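PDB 5DLK: TqaA from Penicillium aethiopicum, which probably acts as a nonribosomal peptide synthetase in fungal peptide macrocyclization, the chain here being its C-terminal condensation-like domain. Local coordinates for residues Q56-F61 and P109-L114; D237-A242 and P332-F337; A289-F294 and V304-T309; E367-F372 and P379-L384. All coordinates share one frame; numbering follows the deposited sequence.

In the fold
All four contacts lie within the condensation-type domain. Interactions 2 and 3 are close neighbours, with centres about 9 Å apart: strands 329-336 and 303-310 pair in the same mixed sheet, and Met241 packs on Val305. Interaction 4 touches both, since Pro332 rests on Leu368 and Phe372, Met241 reaches Thr382, and Gly307 meets Leu384. Interaction 1 belongs to the other half of the domain, yet Gln56 hydrogen-bonds to Glu367 and to the backbone N of Arg369 in interaction 4, about 17 Å away between centres. Tyr357, which binds phosphopantetheine in another structure of this protein, has its side chain about 10 Å from that of Arg334 and about 9 Å from that of Phe306; that ligand is absent here.

Interaction 1. Residues Q56-F61 and P109-L114; sequences QAQHVF and PIQLVL
In the N-terminal half of the condensation-type fold, helix 56-63 meets the middle strand, 108-115, of a three-stranded antiparallel sheet through two pairs of side chains, Gln58 with Gln111 and His59 with Pro109. The glutamines cross at about a right angle and join by their amides. Gln58 NE2 donates to Gln111 OE1 over 3.2 Å, with an N-H...O angle of 166°. The acceptor lies in the amide plane of Gln58, but the donor stands above the carbonyl plane of Gln111, and the two amide planes are 43° apart. Glutamine suits both places, since each amide can give and accept at once: Gln58 OE1 takes the backbone N-H of Thr55 just before the helix and Gln58 NE2 also bonds to Ser179 O, while Gln111 NE2 donates to Pro53 O. Each amide is thereby fixed in rotation by several partners, and the buried polar ends are satisfied.

Next to this pair the imidazole of His59 lies against the proline ring. Pro109 CG sits over the centre of one imidazole face, 3.6 Å from the ring centroid, a CH-pi contact. His59 CG is anti to its own backbone N (chi1 -156°), which swings the ring out from the helix over the pyrrolidine, and Pro109 CD follows along the same face, 3.7 Å from His59 CE1. Proline offers a compact, rigid CH surface with no polar end to bury. An amide pair beside a CH-pi contact thus packs a helix on a sheet, within a domain of the CoA-acyltransferase-like superfamily to which condensation domains belong.

Interaction 2. Residues D237-A242 and P332-F337; sequences DGAKMA and PLRVTF
Arg334, on edge strand 329-336, reaches over to the loop after helix 227-235 and meets the peptide chain of Asp237, Gly238 and Ala239. The hydrogen bonding is to one carbonyl. Arg334 NH1 gives its N-H to Asp237 O at 2.8 Å, with an N-H...O angle of 158°; Arg334 NH2 adds a weak, longer bond to the same oxygen. That oxygen lies at the guanidinium edge, near its plane, whereas the donor stands well above the carbonyl plane of Asp237.

The apolar part is a methyl laid on a flat cation. Ala239 CB stands over the centre of the guanidinium face and comes within 3.7 Å of Arg334 CZ. Alanine fits, being small enough to let the group pass beneath it. The arginine chain is fully extended from CG to NE, with chi1 -179°, which carries the group this far from its strand. At Gly238 the positive phi of 82° turns the loop between the carbonyl and the methyl.

Arg334 NH1 also bonds to Tyr235 O, and Arg334 NH2 forms a salt bridge with Asp303. With two carbonyls and a carboxylate as partners, the guanidinium is held against rotation and would probably keep its charge.

Interaction 3. Residues A289-F294 and V304-T309; sequences AATALF and VVFGHT
Val304 begins the contact at the start of strand 303-310, which runs beneath helix 283-299 with an angle of 129° between their directions and an axis separation of 9.1 Å. Its CG2 methyl lies 4.2 Å from Ala292 CB and also approaches the carbonyl oxygen of Ala292. A branched residue is apt here, since one methyl can pack against the helix while the strand geometry is kept. Val305, the next along, points to the other face of the sheet, where it touches Ala239.

Phe306 returns to the helix side and carries the larger part of the strand's share. Its CG stands between its own backbone N and carbonyl carbon (chi1 52°), which sends the ring up to the helix, where Thr291 and Ala292 meet it from the same side. The methyl of Thr291 comes over one face of the ring, with CG2 4.2 Å from the centroid and 17° off the normal, a CH-pi contact that is shifted toward the rim. Ala292 CB meets the ring at an oblique angle, its nearest partner being Phe306 CE1 at 3.9 Å. Alanine lets the ring and the valine draw close to the helix backbone. Threonine divides its roles: OG1 turns back to Val287 O one helical turn earlier, and the methyl is left for the aromatic face.

Leu333 and Val388 of the adjacent strands also touch Phe306. No hydrogen bond crosses between the two segments; the helix is held to the sheet by dispersion and a CH-pi contact, with the hydroxyl of Thr291 satisfied inside its own helix.

Interaction 4. Residues E367-F372 and P379-L384; sequences ELRDIF and PAETPL. With EDO (1,2-ethanediol), chain H.
The backbone of Pro379-Thr382 makes a type I beta turn that lies against the first turn of helix 368-375, bringing the CA atoms of Arg369 and Ala380 to 4.8 Å and Ala380 O to 3.4 Å from Arg369 CA in a CA-H...O contact. The turn is closed by Thr382, whose N and OG1 both donate to Pro379 O from the same face of its plane, with OG1 at 2.8 Å; threonine suits the last position because its hydroxyl can double the backbone bond.

Over the turn, Arg369 takes hold of Glu381 side-on. Arg369 NE meets Glu381 OE2 at 2.8 Å, and Arg369 NH2 meets Glu381 OE1 at 3.0 Å, both nearly straight and both on syn lone pairs. The guanidinium and carboxylate planes are only 14° apart, so the salt bridge is nearly flat and two-pronged. A bend at chi3 of Arg369 (51°) and another at chi2 of Glu381 fold the chains to meet.

Beneath, Phe372 presents its edge to the turn: CE2 is 3.2 Å from Thr382 O, and Ala380 O also lies at the rim, near the ring plane. Thr382 CB touches CD2 and CE2, the side chains crossing at about a right angle. Further on, Leu368 CD2 packs on Leu384 CD1 at 3.8 Å. A 1,2-ethanediol, probably from the crystallisation liquor, accepts the backbone N-H of Leu384 at its O1 (2.8 Å). A paired charge outside and aromatic and aliphatic groups within fasten the turn and the residues after it to the helix, and the ring's weakly positive edge is turned to carbonyl oxygens.

Interaction 1. Residues Q56-F61 and P109-L114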
loop_
_atom_site.group_PDB
_atom_site.type_symbol
_atom_site.label_atom_id
_atom_site.label_comp_id
_atom_site.label_asym_id
_atom_site.label_seq_id
_atom_site.Cartn_x
_atom_site.Cartn_y
_atom_site.Cartn_z
ATOM N N GLN A 56 -0.805 -2.276 -11.873
ATOM C CA GLN A 56 -1.684 -1.136 -11.774
ATOM C C GLN A 56 -1.625 -0.537 -10.375
ATOM O O GLN A 56 -1.644 0.683 -10.220
ATOM C CB GLN A 56 -3.135 -1.548 -12.109
ATOM C CG GLN A 56 -4.069 -0.368 -12.224
ATOM C CD GLN A 56 -5.399 -0.770 -12.851
ATOM O OE1 GLN A 56 -5.593 -1.922 -13.190
ATOM N NE2 GLN A 56 -6.313 0.179 -12.973
ATOM N N ALA A 57 -1.541 -1.391 -9.358
ATOM C CA ALA A 57 -1.483 -0.888 -7.978
ATOM C C ALA A 57 -0.167 -0.135 -7.718
ATOM O O ALA A 57 -0.152 0.920 -7.086
ATOM C CB ALA A 57 -1.650 -2.034 -6.978
ATOM N N GLN A 58 0.940 -0.686 -8.201
ATOM C CA GLN A 58 2.205 0.060 -8.128
ATOM C C GLN A 58 2.083 1.431 -8.757
ATOM O O GLN A 58 2.545 2.436 -8.196
ATOM C CB GLN A 58 3.325 -0.723 -8.815
ATOM C CG GLN A 58 3.848 -1.862 -7.976
ATOM C CD GLN A 58 4.997 -2.558 -8.673
ATOM O OE1 GLN A 58 4.830 -3.075 -9.781
ATOM N NE2 GLN A 58 6.186 -2.533 -8.051
ATOM N N HIS A 59 1.469 1.472 -9.934
ATOM C CA HIS A 59 1.259 2.726 -10.658
ATOM C C HIS A 59 0.354 3.705 -9.914
ATOM O O HIS A 59 0.545 4.923 -9.985
ATOM C CB HIS A 59 0.667 2.428 -12.037
ATOM C CG HIS A 59 0.925 3.495 -13.050
ATOM N ND1 HIS A 59 0.240 3.568 -14.243
ATOM C CD2 HIS A 59 1.795 4.537 -13.053
ATOM C CE1 HIS A 59 0.677 4.602 -14.940
ATOM N NE2 HIS A 59 1.619 5.208 -14.238
ATOM N N VAL A 60 -0.653 3.184 -9.221
ATOM C CA VAL A 60 -1.504 4.035 -8.380
ATOM C C VAL A 60 -0.643 4.839 -7.422
ATOM O O VAL A 60 -0.777 6.064 -7.307
ATOM C CB VAL A 60 -2.529 3.203 -7.568
ATOM C CG1 VAL A 60 -3.105 4.015 -6.387
ATOM C CG2 VAL A 60 -3.634 2.714 -8.480
ATOM N N PHE A 61 0.252 4.146 -6.732
ATOM C CA PHE A 61 1.079 4.822 -5.733
ATOM C C PHE A 61 2.077 5.778 -6.375
ATOM O O PHE A 61 2.318 6.862 -5.855
ATOM C CB PHE A 61 1.799 3.789 -4.863
ATOM C CG PHE A 61 0.906 3.127 -3.862
ATOM C CD1 PHE A 61 0.193 3.891 -2.950
ATOM C CD2 PHE A 61 0.756 1.742 -3.838
ATOM C CE1 PHE A 61 -0.653 3.298 -2.020
ATOM C CE2 PHE A 61 -0.088 1.131 -2.907
ATOM C CZ PHE A 61 -0.801 1.921 -1.991
ATOM N N PRO A 109 4.160 1.948 -17.142
ATOM C CA PRO A 109 5.358 1.770 -16.322
ATOM C C PRO A 109 5.930 0.351 -16.285
ATOM O O PRO A 109 5.211 -0.639 -16.251
ATOM C CB PRO A 109 4.871 2.187 -14.935
ATOM C CG PRO A 109 3.423 1.813 -14.897
ATOM C CD PRO A 109 2.933 1.973 -16.312
ATOM N N ILE A 110 7.255 0.276 -16.282
ATOM C CA ILE A 110 7.945 -0.995 -16.200
ATOM C C ILE A 110 8.920 -0.935 -15.055
ATOM O O ILE A 110 9.341 0.151 -14.665
ATOM C CB ILE A 110 8.704 -1.312 -17.498
ATOM C CG1 ILE A 110 9.623 -0.153 -17.842
ATOM C CG2 ILE A 110 7.720 -1.530 -18.638
ATOM C CD1 ILE A 110 10.568 -0.436 -19.010
ATOM N N GLN A 111 9.278 -2.082 -14.504
ATOM C CA GLN A 111 10.291 -2.068 -13.469
ATOM C C GLN A 111 11.539 -2.850 -13.919
ATOM O O GLN A 111 11.450 -3.934 -14.482
ATOM C CB GLN A 111 9.714 -2.593 -12.147
ATOM C CG GLN A 111 9.171 -3.980 -12.165
ATOM C CD GLN A 111 8.182 -4.255 -11.019
ATOM O OE1 GLN A 111 8.435 -3.961 -9.851
ATOM N NE2 GLN A 111 7.068 -4.879 -11.361
ATOM N N LEU A 112 12.695 -2.221 -13.733
ATOM C CA LEU A 112 13.983 -2.833 -14.046
ATOM C C LEU A 112 14.598 -3.316 -12.747
ATOM O O LEU A 112 14.915 -2.514 -11.875
ATOM C CB LEU A 112 14.912 -1.832 -14.744
ATOM C CG LEU A 112 14.626 -1.428 -16.194
ATOM C CD1 LEU A 112 13.412 -0.510 -16.319
ATOM C CD2 LEU A 112 15.840 -0.776 -16.818
ATOM N N VAL A 113 14.731 -4.627 -12.608
ATOM C CA VAL A 113 15.369 -5.201 -11.444
ATOM C C VAL A 113 16.873 -5.195 -11.704
ATOM O O VAL A 113 17.337 -5.800 -12.657
ATOM C CB VAL A 113 14.892 -6.626 -11.162
ATOM C CG1 VAL A 113 15.492 -7.138 -9.865
ATOM C CG2 VAL A 113 13.350 -6.679 -11.104
ATOM N N LEU A 114 17.615 -4.492 -10.857
ATOM C CA LEU A 114 19.065 -4.416 -10.988
ATOM C C LEU A 114 19.773 -5.435 -10.098
ATOM O O LEU A 114 19.271 -5.812 -9.042
ATOM C CB LEU A 114 19.545 -3.011 -10.640
ATOM C CG LEU A 114 18.950 -1.871 -11.464
ATOM C CD1 LEU A 114 19.655 -0.531 -11.156
ATOM C CD2 LEU A 114 18.994 -2.187 -12.955
#

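Interaction 2. Residues D237-A242 and P332-F337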
loop_
_atom_site.group_PDB
_atom_site.type_symbol
_atom_site.label_atom_id
_atom_site.label_comp_id
_atom_site.label_asym_id
_atom_site.label_seq_id
_atom_site.Cartn_x
_atom_site.Cartn_y
_atom_site.Cartn_z
ATOM N N ASP A 237 -22.323 -9.094 -12.372
ATOM C CA ASP A 237 -23.424 -9.165 -13.317
ATOM C C ASP A 237 -24.619 -8.325 -12.857
ATOM O O ASP A 237 -25.149 -8.528 -11.759
ATOM C CB ASP A 237 -23.848 -10.618 -13.500
ATOM C CG ASP A 237 -25.030 -10.757 -14.420
ATOM O OD1 ASP A 237 -24.950 -10.254 -15.554
ATOM O OD2 ASP A 237 -26.041 -11.355 -13.998
ATOM N N GLY A 238 -25.028 -7.386 -13.707
ATOM C CA GLY A 238 -26.119 -6.482 -13.399
ATOM C C GLY A 238 -25.742 -5.281 -12.539
ATOM O O GLY A 238 -26.595 -4.441 -12.239
ATOM N N ALA A 239 -24.478 -5.179 -12.132
ATOM C CA ALA A 239 -24.092 -4.056 -11.270
ATOM C C ALA A 239 -23.983 -2.758 -12.063
ATOM O O ALA A 239 -23.608 -2.773 -13.227
ATOM C CB ALA A 239 -22.761 -4.355 -10.562
ATOM N N LYS A 240 -24.321 -1.641 -11.427
ATOM C CA LYS A 240 -24.002 -0.314 -11.962
ATOM C C LYS A 240 -23.246 0.402 -10.865
ATOM O O LYS A 240 -23.749 0.540 -9.753
ATOM C CB LYS A 240 -25.250 0.509 -12.341
ATOM C CG LYS A 240 -26.104 -0.021 -13.486
ATOM C CD LYS A 240 -27.453 0.736 -13.593
ATOM C CE LYS A 240 -27.313 2.159 -14.150
ATOM N NZ LYS A 240 -26.821 2.170 -15.554
ATOM N N MET A 241 -22.052 0.860 -11.166
ATOM C CA MET A 241 -21.286 1.603 -10.188
ATOM C C MET A 241 -21.554 3.096 -10.330
ATOM O O MET A 241 -21.439 3.654 -11.427
ATOM C CB MET A 241 -19.792 1.302 -10.342
ATOM C CG MET A 241 -18.939 1.966 -9.294
ATOM S SD MET A 241 -17.259 1.288 -9.319
ATOM C CE MET A 241 -16.636 1.995 -10.852
ATOM N N ALA A 242 -21.919 3.745 -9.223
ATOM C CA ALA A 242 -22.128 5.190 -9.236
ATOM C C ALA A 242 -20.848 5.940 -9.619
ATOM O O ALA A 242 -19.737 5.454 -9.412
ATOM C CB ALA A 242 -22.634 5.668 -7.888
ATOM N N PRO A 332 -13.310 -3.980 -6.882
ATOM C CA PRO A 332 -14.711 -3.684 -6.561
ATOM C C PRO A 332 -15.275 -4.547 -5.449
ATOM O O PRO A 332 -15.055 -5.757 -5.384
ATOM C CB PRO A 332 -15.454 -3.997 -7.878
ATOM C CG PRO A 332 -14.371 -4.203 -8.914
ATOM C CD PRO A 332 -13.198 -4.692 -8.172
ATOM N N LEU A 333 -16.027 -3.892 -4.573
ATOM C CA LEU A 333 -16.812 -4.559 -3.561
ATOM C C LEU A 333 -18.253 -4.215 -3.864
ATOM O O LEU A 333 -18.603 -3.037 -3.947
ATOM C CB LEU A 333 -16.420 -4.078 -2.151
ATOM C CG LEU A 333 -17.237 -4.730 -1.031
ATOM C CD1 LEU A 333 -17.017 -6.250 -1.031
ATOM C CD2 LEU A 333 -16.832 -4.102 0.310
ATOM N N ARG A 334 -19.079 -5.239 -4.051
ATOM C CA ARG A 334 -20.491 -5.042 -4.341
ATOM C C ARG A 334 -21.340 -5.436 -3.148
ATOM O O ARG A 334 -21.166 -6.532 -2.596
ATOM C CB ARG A 334 -20.898 -5.886 -5.561
ATOM C CG ARG A 334 -22.365 -5.706 -5.948
ATOM C CD ARG A 334 -22.700 -6.597 -7.142
ATOM N NE ARG A 334 -24.041 -6.315 -7.648
ATOM C CZ ARG A 334 -24.564 -6.931 -8.700
ATOM N NH1 ARG A 334 -23.852 -7.849 -9.340
ATOM N NH2 ARG A 334 -25.792 -6.622 -9.110
ATOM N N VAL A 335 -22.262 -4.567 -2.768
ATOM C CA VAL A 335 -23.179 -4.859 -1.669
ATOM C C VAL A 335 -24.599 -4.674 -2.176
ATOM O O VAL A 335 -24.974 -3.593 -2.643
ATOM C CB VAL A 335 -22.901 -3.961 -0.441
ATOM C CG1 VAL A 335 -23.905 -4.239 0.687
ATOM C CG2 VAL A 335 -21.467 -4.162 0.024
ATOM N N THR A 336 -25.391 -5.735 -2.065
ATOM C CA THR A 336 -26.735 -5.726 -2.626
ATOM C C THR A 336 -27.737 -5.944 -1.506
ATOM O O THR A 336 -27.728 -7.001 -0.857
ATOM C CB THR A 336 -26.928 -6.807 -3.678
ATOM O OG1 THR A 336 -27.029 -8.074 -3.023
ATOM C CG2 THR A 336 -25.762 -6.834 -4.646
ATOM N N PHE A 337 -28.601 -4.960 -1.322
ATOM C CA PHE A 337 -29.629 -4.977 -0.279
ATOM C C PHE A 337 -30.918 -5.567 -0.815
ATOM O O PHE A 337 -31.280 -5.297 -1.952
ATOM C CB PHE A 337 -29.914 -3.562 0.211
ATOM C CG PHE A 337 -28.722 -2.855 0.788
ATOM C CD1 PHE A 337 -27.769 -2.264 -0.042
ATOM C CD2 PHE A 337 -28.591 -2.730 2.170
ATOM C CE1 PHE A 337 -26.681 -1.587 0.497
ATOM C CE2 PHE A 337 -27.508 -2.060 2.716
ATOM C CZ PHE A 337 -26.548 -1.482 1.874
#

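Interaction 3. Residues A289-F294 and V304-T309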
loop_
_atom_site.group_PDB
_atom_site.type_symbol
_atom_site.label_atom_id
_atom_site.label_comp_id
_atom_site.label_asym_id
_atom_site.label_seq_id
_atom_site.Cartn_x
_atom_site.Cartn_y
_atom_site.Cartn_z
ATOM N N ALA A 289 -19.475 -2.336 5.618
ATOM C CA ALA A 289 -20.942 -2.362 5.679
ATOM C C ALA A 289 -21.486 -0.985 5.985
ATOM O O ALA A 289 -22.498 -0.573 5.420
ATOM C CB ALA A 289 -21.431 -3.351 6.723
ATOM N N ALA A 290 -20.817 -0.259 6.887
ATOM C CA ALA A 290 -21.259 1.088 7.217
ATOM C C ALA A 290 -21.184 1.989 5.978
ATOM O O ALA A 290 -22.084 2.796 5.705
ATOM C CB ALA A 290 -20.398 1.677 8.372
ATOM N N THR A 291 -20.097 1.848 5.233
ATOM C CA THR A 291 -19.905 2.609 4.006
ATOM C C THR A 291 -20.996 2.262 2.975
ATOM O O THR A 291 -21.516 3.153 2.284
ATOM C CB THR A 291 -18.509 2.348 3.421
ATOM O OG1 THR A 291 -17.526 2.760 4.386
ATOM C CG2 THR A 291 -18.309 3.139 2.123
ATOM N N ALA A 292 -21.347 0.983 2.885
ATOM C CA ALA A 292 -22.389 0.570 1.936
ATOM C C ALA A 292 -23.741 1.166 2.278
ATOM O O ALA A 292 -24.477 1.598 1.389
ATOM C CB ALA A 292 -22.501 -0.953 1.881
ATOM N N LEU A 293 -24.067 1.202 3.563
ATOM C CA LEU A 293 -25.344 1.773 3.973
ATOM C C LEU A 293 -25.374 3.271 3.675
ATOM O O LEU A 293 -26.400 3.803 3.208
ATOM C CB LEU A 293 -25.616 1.525 5.460
ATOM C CG LEU A 293 -26.992 2.036 5.889
ATOM C CD1 LEU A 293 -28.113 1.324 5.122
ATOM C CD2 LEU A 293 -27.150 1.850 7.384
ATOM N N PHE A 294 -24.270 3.946 3.984
ATOM C CA PHE A 294 -24.108 5.369 3.692
ATOM C C PHE A 294 -24.369 5.628 2.211
ATOM O O PHE A 294 -25.148 6.537 1.841
ATOM C CB PHE A 294 -22.699 5.843 4.099
ATOM C CG PHE A 294 -22.394 7.279 3.706
ATOM C CD1 PHE A 294 -22.694 8.317 4.564
ATOM C CD2 PHE A 294 -21.782 7.565 2.490
ATOM C CE1 PHE A 294 -22.398 9.649 4.203
ATOM C CE2 PHE A 294 -21.493 8.875 2.127
ATOM C CZ PHE A 294 -21.809 9.912 2.986
ATOM N N VAL A 304 -24.921 -1.328 -4.495
ATOM C CA VAL A 304 -23.846 -0.339 -4.608
ATOM C C VAL A 304 -22.506 -1.032 -4.863
ATOM O O VAL A 304 -22.284 -2.168 -4.429
ATOM C CB VAL A 304 -23.750 0.552 -3.353
ATOM C CG1 VAL A 304 -25.060 1.340 -3.141
ATOM C CG2 VAL A 304 -23.397 -0.271 -2.135
ATOM N N VAL A 305 -21.635 -0.363 -5.610
ATOM C CA VAL A 305 -20.302 -0.892 -5.854
ATOM C C VAL A 305 -19.305 0.190 -5.512
ATOM O O VAL A 305 -19.456 1.322 -5.961
ATOM C CB VAL A 305 -20.084 -1.348 -7.325
ATOM C CG1 VAL A 305 -18.651 -1.885 -7.500
ATOM C CG2 VAL A 305 -21.106 -2.442 -7.695
ATOM N N PHE A 306 -18.328 -0.123 -4.671
ATOM C CA PHE A 306 -17.260 0.849 -4.411
ATOM C C PHE A 306 -15.933 0.095 -4.314
ATOM O O PHE A 306 -15.903 -1.132 -4.345
ATOM C CB PHE A 306 -17.556 1.685 -3.138
ATOM C CG PHE A 306 -17.871 0.865 -1.904
ATOM C CD1 PHE A 306 -19.154 0.365 -1.681
ATOM C CD2 PHE A 306 -16.879 0.576 -0.981
ATOM C CE1 PHE A 306 -19.446 -0.390 -0.536
ATOM C CE2 PHE A 306 -17.156 -0.184 0.161
ATOM C CZ PHE A 306 -18.438 -0.674 0.381
ATOM N N GLY A 307 -14.825 0.809 -4.234
ATOM C CA GLY A 307 -13.549 0.109 -4.204
ATOM C C GLY A 307 -13.115 -0.214 -2.787
ATOM O O GLY A 307 -13.527 0.462 -1.832
ATOM N N HIS A 308 -12.329 -1.275 -2.629
ATOM C CA HIS A 308 -11.687 -1.511 -1.340
ATOM C C HIS A 308 -10.335 -2.179 -1.553
ATOM O O HIS A 308 -10.063 -2.742 -2.611
ATOM C CB HIS A 308 -12.581 -2.328 -0.384
ATOM C CG HIS A 308 -12.607 -3.805 -0.654
ATOM N ND1 HIS A 308 -12.549 -4.743 0.355
ATOM C CD2 HIS A 308 -12.723 -4.504 -1.809
ATOM C CE1 HIS A 308 -12.611 -5.957 -0.166
ATOM N NE2 HIS A 308 -12.707 -5.839 -1.479
ATOM N N THR A 309 -9.473 -2.050 -0.553
ATOM C CA THR A 309 -8.125 -2.595 -0.597
ATOM C C THR A 309 -8.088 -4.019 -0.062
ATOM O O THR A 309 -8.622 -4.298 1.018
ATOM C CB THR A 309 -7.153 -1.730 0.227
ATOM O OG1 THR A 309 -7.257 -0.377 -0.211
ATOM C CG2 THR A 309 -5.730 -2.235 0.047
#

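Interaction 4. Residues E367-F372 and P379-L384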
loop_
_atom_site.group_PDB
_atom_site.type_symbol
_atom_site.label_atom_id
_atom_site.label_comp_id
_atom_site.label_asym_id
_atom_site.label_seq_id
_atom_site.Cartn_x
_atom_site.Cartn_y
_atom_site.Cartn_z
ATOM N N GLU A 367 -5.340 -7.700 -12.195
ATOM C CA GLU A 367 -5.380 -6.254 -12.484
ATOM C C GLU A 367 -6.798 -5.714 -12.607
ATOM O O GLU A 367 -7.607 -6.309 -13.310
ATOM C CB GLU A 367 -4.639 -5.954 -13.785
ATOM C CG GLU A 367 -3.169 -6.364 -13.753
ATOM C CD GLU A 367 -2.342 -5.439 -12.872
ATOM O OE1 GLU A 367 -1.982 -4.344 -13.351
ATOM O OE2 GLU A 367 -2.058 -5.814 -11.718
ATOM N N LEU A 368 -7.087 -4.584 -11.962
ATOM C CA LEU A 368 -8.424 -3.977 -12.043
ATOM C C LEU A 368 -8.870 -3.726 -13.489
ATOM O O LEU A 368 -10.008 -4.027 -13.857
ATOM C CB LEU A 368 -8.466 -2.658 -11.271
ATOM C CG LEU A 368 -9.825 -1.951 -11.198
ATOM C CD1 LEU A 368 -10.860 -2.842 -10.463
ATOM C CD2 LEU A 368 -9.702 -0.595 -10.529
ATOM N N ARG A 369 -7.973 -3.175 -14.314
ATOM C CA ARG A 369 -8.321 -2.926 -15.710
ATOM C C ARG A 369 -8.612 -4.224 -16.467
ATOM O O ARG A 369 -9.348 -4.197 -17.451
ATOM C CB ARG A 369 -7.214 -2.116 -16.426
ATOM C CG ARG A 369 -5.849 -2.783 -16.535
ATOM C CD ARG A 369 -4.930 -1.981 -17.481
ATOM N NE ARG A 369 -4.857 -0.547 -17.174
ATOM C CZ ARG A 369 -3.947 0.010 -16.364
ATOM N NH1 ARG A 369 -3.035 -0.741 -15.763
ATOM N NH2 ARG A 369 -3.952 1.324 -16.155
ATOM N N ASP A 370 -8.055 -5.345 -16.010
ATOM C CA ASP A 370 -8.356 -6.646 -16.609
ATOM C C ASP A 370 -9.720 -7.139 -16.133
ATOM O O ASP A 370 -10.472 -7.730 -16.898
ATOM C CB ASP A 370 -7.300 -7.697 -16.271
ATOM C CG ASP A 370 -5.970 -7.446 -16.978
ATOM O OD1 ASP A 370 -5.916 -6.566 -17.861
ATOM O OD2 ASP A 370 -4.997 -8.143 -16.636
ATOM N N ILE A 371 -10.040 -6.905 -14.869
ATOM C CA ILE A 371 -11.406 -7.196 -14.411
ATOM C C ILE A 371 -12.420 -6.462 -15.279
ATOM O O ILE A 371 -13.391 -7.066 -15.775
ATOM C CB ILE A 371 -11.627 -6.798 -12.932
ATOM C CG1 ILE A 371 -10.772 -7.680 -12.018
ATOM C CG2 ILE A 371 -13.138 -6.938 -12.547
ATOM C CD1 ILE A 371 -10.801 -7.232 -10.531
ATOM N N PHE A 372 -12.207 -5.165 -15.474
ATOM C CA PHE A 372 -13.168 -4.370 -16.217
ATOM C C PHE A 372 -13.178 -4.776 -17.708
ATOM O O PHE A 372 -14.248 -4.927 -18.299
ATOM C CB PHE A 372 -12.895 -2.866 -16.056
ATOM C CG PHE A 372 -13.208 -2.330 -14.667
ATOM C CD1 PHE A 372 -14.077 -3.013 -13.828
ATOM C CD2 PHE A 372 -12.620 -1.155 -14.201
ATOM C CE1 PHE A 372 -14.356 -2.531 -12.559
ATOM C CE2 PHE A 372 -12.900 -0.674 -12.934
ATOM C CZ PHE A 372 -13.777 -1.376 -12.111
ATOM N N PRO A 379 -15.684 0.605 -19.389
ATOM C CA PRO A 379 -14.368 0.976 -19.924
ATOM C C PRO A 379 -13.256 0.415 -19.045
ATOM O O PRO A 379 -13.379 0.447 -17.822
ATOM C CB PRO A 379 -14.384 2.506 -19.884
ATOM C CG PRO A 379 -15.826 2.873 -19.950
ATOM C CD PRO A 379 -16.570 1.770 -19.229
ATOM N N ALA A 380 -12.209 -0.129 -19.654
ATOM C CA ALA A 380 -11.138 -0.771 -18.889
ATOM C C ALA A 380 -10.465 0.192 -17.901
ATOM O O ALA A 380 -10.028 -0.223 -16.822
ATOM C CB ALA A 380 -10.092 -1.368 -19.837
ATOM N N GLU A 381 -10.405 1.468 -18.263
ATOM C CA GLU A 381 -9.703 2.467 -17.451
ATOM C C GLU A 381 -10.630 3.156 -16.455
ATOM O O GLU A 381 -10.275 4.183 -15.880
ATOM C CB GLU A 381 -9.031 3.500 -18.345
ATOM C CG GLU A 381 -7.930 2.889 -19.231
ATOM C CD GLU A 381 -6.886 2.129 -18.420
ATOM O OE1 GLU A 381 -6.303 2.714 -17.482
ATOM O OE2 GLU A 381 -6.641 0.943 -18.714
ATOM N N THR A 382 -11.819 2.588 -16.268
ATOM C CA THR A 382 -12.749 3.071 -15.244
ATOM C C THR A 382 -12.056 3.136 -13.894
ATOM O O THR A 382 -11.518 2.129 -13.444
ATOM C CB THR A 382 -13.973 2.154 -15.125
ATOM O OG1 THR A 382 -14.776 2.272 -16.308
ATOM C CG2 THR A 382 -14.807 2.516 -13.881
ATOM N N PRO A 383 -12.068 4.310 -13.245
ATOM C CA PRO A 383 -11.413 4.393 -11.941
ATOM C C PRO A 383 -12.378 4.070 -10.805
ATOM O O PRO A 383 -13.607 4.204 -10.959
ATOM C CB PRO A 383 -10.982 5.846 -11.870
ATOM C CG PRO A 383 -12.104 6.567 -12.575
ATOM C CD PRO A 383 -12.573 5.629 -13.681
ATOM N N LEU A 384 -11.831 3.632 -9.681
ATOM C CA LEU A 384 -12.631 3.586 -8.447
ATOM C C LEU A 384 -12.664 4.977 -7.830
ATOM O O LEU A 384 -11.617 5.598 -7.648
ATOM C CB LEU A 384 -12.055 2.576 -7.455
ATOM C CG LEU A 384 -12.017 1.157 -7.999
ATOM C CD1 LEU A 384 -11.124 0.267 -7.130
ATOM C CD2 LEU A 384 -13.428 0.587 -8.025
HETATM C C1 EDO H . -8.191 3.424 -8.636
HETATM O O1 EDO H . -9.017 3.281 -9.790
HETATM C C2 EDO H . -7.673 2.048 -8.231
HETATM O O2 EDO H . -6.865 1.466 -9.266
#